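Local coordinates for malate synthase (Haloferax volcanii, PDB 3PUG), which catalyses the magnesium-dependent Claisen condensation of acetyl-CoA with glyoxylate and the hydrolysis of the malyl-CoA intermediate to malate in the glyoxylate cycle, at residues A[49-54]-A[84-89]. Sequence-based numbering, arbitrary orientation.
With K (potassium ion), chain J; GLV (glyoxylic acid), chain B.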
loop_
_atom_site.group_PDB
_atom_site.type_symbol
_atom_site.label_atom_id
_atom_site.label_comp_id
_atom_site.label_asym_id
_atom_site.label_seq_id
_atom_site.Cartn_x
_atom_site.Cartn_y
_atom_site.Cartn_z
ATOM N N ASP A 49 -7.901 29.741 -5.265
ATOM C CA ASP A 49 -6.772 29.063 -5.836
ATOM C C ASP A 49 -5.917 29.933 -6.715
ATOM O O ASP A 49 -6.134 29.956 -7.911
ATOM C CB ASP A 49 -7.253 27.904 -6.711
ATOM C CG ASP A 49 -6.133 26.903 -7.022
ATOM O OD1 ASP A 49 -4.988 27.122 -6.569
ATOM O OD2 ASP A 49 -6.360 25.870 -7.705
ATOM N N ASN A 50 -4.859 30.527 -6.191
ATOM C CA ASN A 50 -3.854 31.138 -7.038
ATOM C C ASN A 50 -2.894 30.183 -7.766
ATOM O O ASN A 50 -1.895 30.638 -8.388
ATOM C CB ASN A 50 -3.011 32.094 -6.206
ATOM C CG ASN A 50 -2.715 33.374 -6.948
ATOM O OD1 ASN A 50 -3.514 33.768 -7.776
ATOM N ND2 ASN A 50 -1.585 34.012 -6.688
ATOM N N GLU A 51 -3.131 28.873 -7.697
ATOM C CA GLU A 51 -2.251 27.985 -8.472
ATOM C C GLU A 51 -2.874 27.435 -9.762
ATOM O O GLU A 51 -2.866 28.100 -10.796
ATOM C CB GLU A 51 -1.649 26.854 -7.629
ATOM C CG GLU A 51 -0.435 26.212 -8.278
ATOM C CD GLU A 51 -0.529 24.691 -8.309
ATOM O OE1 GLU A 51 -1.658 24.181 -8.378
ATOM O OE2 GLU A 51 0.489 23.968 -8.303
ATOM N N ASP A 52 -3.406 26.223 -9.736
ATOM C CA ASP A 52 -3.714 25.653 -11.020
ATOM C C ASP A 52 -4.955 26.244 -11.607
ATOM O O ASP A 52 -4.992 26.328 -12.825
ATOM C CB ASP A 52 -3.778 24.128 -11.027
ATOM C CG ASP A 52 -2.410 23.492 -11.198
ATOM O OD1 ASP A 52 -1.438 24.190 -11.601
ATOM O OD2 ASP A 52 -2.334 22.286 -10.879
ATOM N N ALA A 53 -5.941 26.621 -10.789
ATOM C CA ALA A 53 -7.181 27.228 -11.315
ATOM C C ALA A 53 -6.941 28.480 -12.145
ATOM O O ALA A 53 -7.827 28.865 -12.895
ATOM C CB ALA A 53 -8.208 27.602 -10.195
ATOM N N THR A 54 -5.792 29.126 -11.968
ATOM C CA THR A 54 -5.545 30.463 -12.455
ATOM C C THR A 54 -4.420 30.463 -13.455
ATOM O O THR A 54 -3.362 29.894 -13.194
ATOM C CB THR A 54 -5.139 31.344 -11.301
ATOM O OG1 THR A 54 -6.328 31.760 -10.650
ATOM C CG2 THR A 54 -4.467 32.610 -11.753
ATOM N N ARG A 84 -4.816 28.704 -1.816
ATOM C CA ARG A 84 -3.707 27.917 -2.326
ATOM C C ARG A 84 -2.586 28.744 -2.953
ATOM O O ARG A 84 -2.848 29.425 -3.954
ATOM C CB ARG A 84 -4.222 26.920 -3.379
ATOM C CG ARG A 84 -3.053 26.017 -3.906
ATOM C CD ARG A 84 -3.328 24.628 -4.516
ATOM N NE ARG A 84 -4.036 24.596 -5.786
ATOM C CZ ARG A 84 -4.173 23.499 -6.520
ATOM N NH1 ARG A 84 -3.566 22.390 -6.142
ATOM N NH2 ARG A 84 -4.858 23.487 -7.653
ATOM N N MET A 85 -1.334 28.635 -2.475
ATOM C CA MET A 85 -0.206 29.385 -3.059
ATOM C C MET A 85 0.468 28.603 -4.185
ATOM O O MET A 85 0.071 27.469 -4.442
ATOM C CB MET A 85 0.775 29.797 -1.971
ATOM C CG MET A 85 0.106 30.757 -1.005
ATOM S SD MET A 85 -0.523 32.325 -1.712
ATOM C CE MET A 85 -2.156 31.950 -2.301
ATOM N N VAL A 86 1.428 29.180 -4.901
ATOM C CA VAL A 86 2.156 28.364 -5.828
ATOM C C VAL A 86 3.257 27.762 -4.967
ATOM O O VAL A 86 3.544 28.305 -3.881
ATOM C CB VAL A 86 2.790 29.178 -7.036
ATOM C CG1 VAL A 86 1.738 29.491 -8.042
ATOM C CG2 VAL A 86 3.636 30.440 -6.620
ATOM N N TRP A 87 3.908 26.708 -5.477
ATOM C CA TRP A 87 5.006 26.051 -4.747
ATOM C C TRP A 87 5.570 24.936 -5.625
ATOM O O TRP A 87 4.895 24.348 -6.482
ATOM C CB TRP A 87 4.508 25.467 -3.406
ATOM C CG TRP A 87 5.548 24.802 -2.603
ATOM C CD1 TRP A 87 5.920 23.497 -2.664
ATOM C CD2 TRP A 87 6.394 25.408 -1.611
ATOM N NE1 TRP A 87 6.997 23.248 -1.834
ATOM C CE2 TRP A 87 7.289 24.397 -1.151
ATOM C CE3 TRP A 87 6.492 26.700 -1.094
ATOM C CZ2 TRP A 87 8.251 24.631 -0.182
ATOM C CZ3 TRP A 87 7.443 26.946 -0.171
ATOM C CH2 TRP A 87 8.316 25.906 0.292
ATOM N N HIS A 88 6.828 24.588 -5.417
ATOM C CA HIS A 88 7.191 23.316 -6.023
ATOM C C HIS A 88 8.507 22.827 -5.484
ATOM O O HIS A 88 9.547 23.570 -5.407
ATOM C CB HIS A 88 7.302 23.506 -7.519
ATOM C CG HIS A 88 7.239 22.230 -8.295
ATOM N ND1 HIS A 88 8.230 21.271 -8.233
ATOM C CD2 HIS A 88 6.317 21.781 -9.181
ATOM C CE1 HIS A 88 7.882 20.248 -8.993
ATOM N NE2 HIS A 88 6.721 20.525 -9.563
ATOM N N ARG A 89 8.439 21.541 -5.133
ATOM C CA ARG A 89 9.641 20.842 -4.594
ATOM C C ARG A 89 10.839 21.017 -5.487
ATOM O O ARG A 89 11.929 21.014 -4.953
ATOM C CB ARG A 89 9.424 19.364 -4.381
ATOM C CG ARG A 89 9.204 18.652 -5.667
ATOM C CD ARG A 89 8.325 17.456 -5.312
ATOM N NE ARG A 89 7.991 16.761 -6.524
ATOM C CZ ARG A 89 6.883 17.021 -7.218
ATOM N NH1 ARG A 89 6.030 17.914 -6.736
ATOM N NH2 ARG A 89 6.646 16.409 -8.387
HETATM K K K J . 0.502 22.026 -10.502
HETATM C C1 GLV B . -4.178 19.013 -7.642
HETATM O O1 GLV B . -3.301 19.863 -7.635
HETATM C C2 GLV B . -3.931 17.825 -8.471
HETATM O O2 GLV B . -4.722 16.921 -8.588
HETATM O O3 GLV B . -2.823 17.726 -9.185
HETATM O O HOH W 1 0.733 32.119 -5.082
HETATM O O HOH W 2 2.907 25.161 -8.133
HETATM O O HOH W 3 -0.742 21.307 -8.304
HETATM O O HOH W 4 -4.838 20.984 -9.568
#
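Asp49 and Arg84 both extend with CG trans to the main-chain nitrogen (chi1 -178° in Arg84), which lays the two side chains alongside each other, and a bend at chi3 of Arg84 (68°) turns the NE/NH2 edge of its guanidinium toward the carboxylate. The grip is side-on. Arg84 NE meets Asp49 OD1 at 2.8 Å, nearly straight at 171°, and Arg84 NH2 reaches Asp49 OD2 on its syn side, also at 2.8 Å. Each oxygen has a second donor: Glu51 N bonds OD1 from the carboxylate face opposite NE, closing an Asx turn, and Ala53 N lies well above the plane at OD2. Four N-H groups therefore fix the rotation of this buried carboxylate. Glu51 OE1 sits over the guanidinium centre, 3.2 Å from Arg84 CZ; no N-H points at it, so this leg of the salt-bridge network rests on charge alone. The remaining nitrogen, Arg84 NH1, donates to glyoxylate O1 at 2.9 Å, which makes Asp49 a second-shell residue that positions a substrate-binding arginine. Glu51 OE2 and both carboxylate oxygens of Asp52 bind potassium, with Glu123 and Asp192 completing its protein ligands, while Asp52 also belongs to the magnesium site. Water 4 links Asp52 OD2 to Arg84 NH2. Val86 CG1 adds a nonpolar contact to Glu51 CG at 3.9 Å. Both loops leave the C-terminal ends of neighbouring parallel strands, 45-49 and 80-81, where (beta/alpha)8 (TIM) barrels carry their active site, and a single backbone bridge joins Asp49 to Arg84; Val86 rests on helix 92-105, and Trp87 lies against strand 118-121 and helix 127-143.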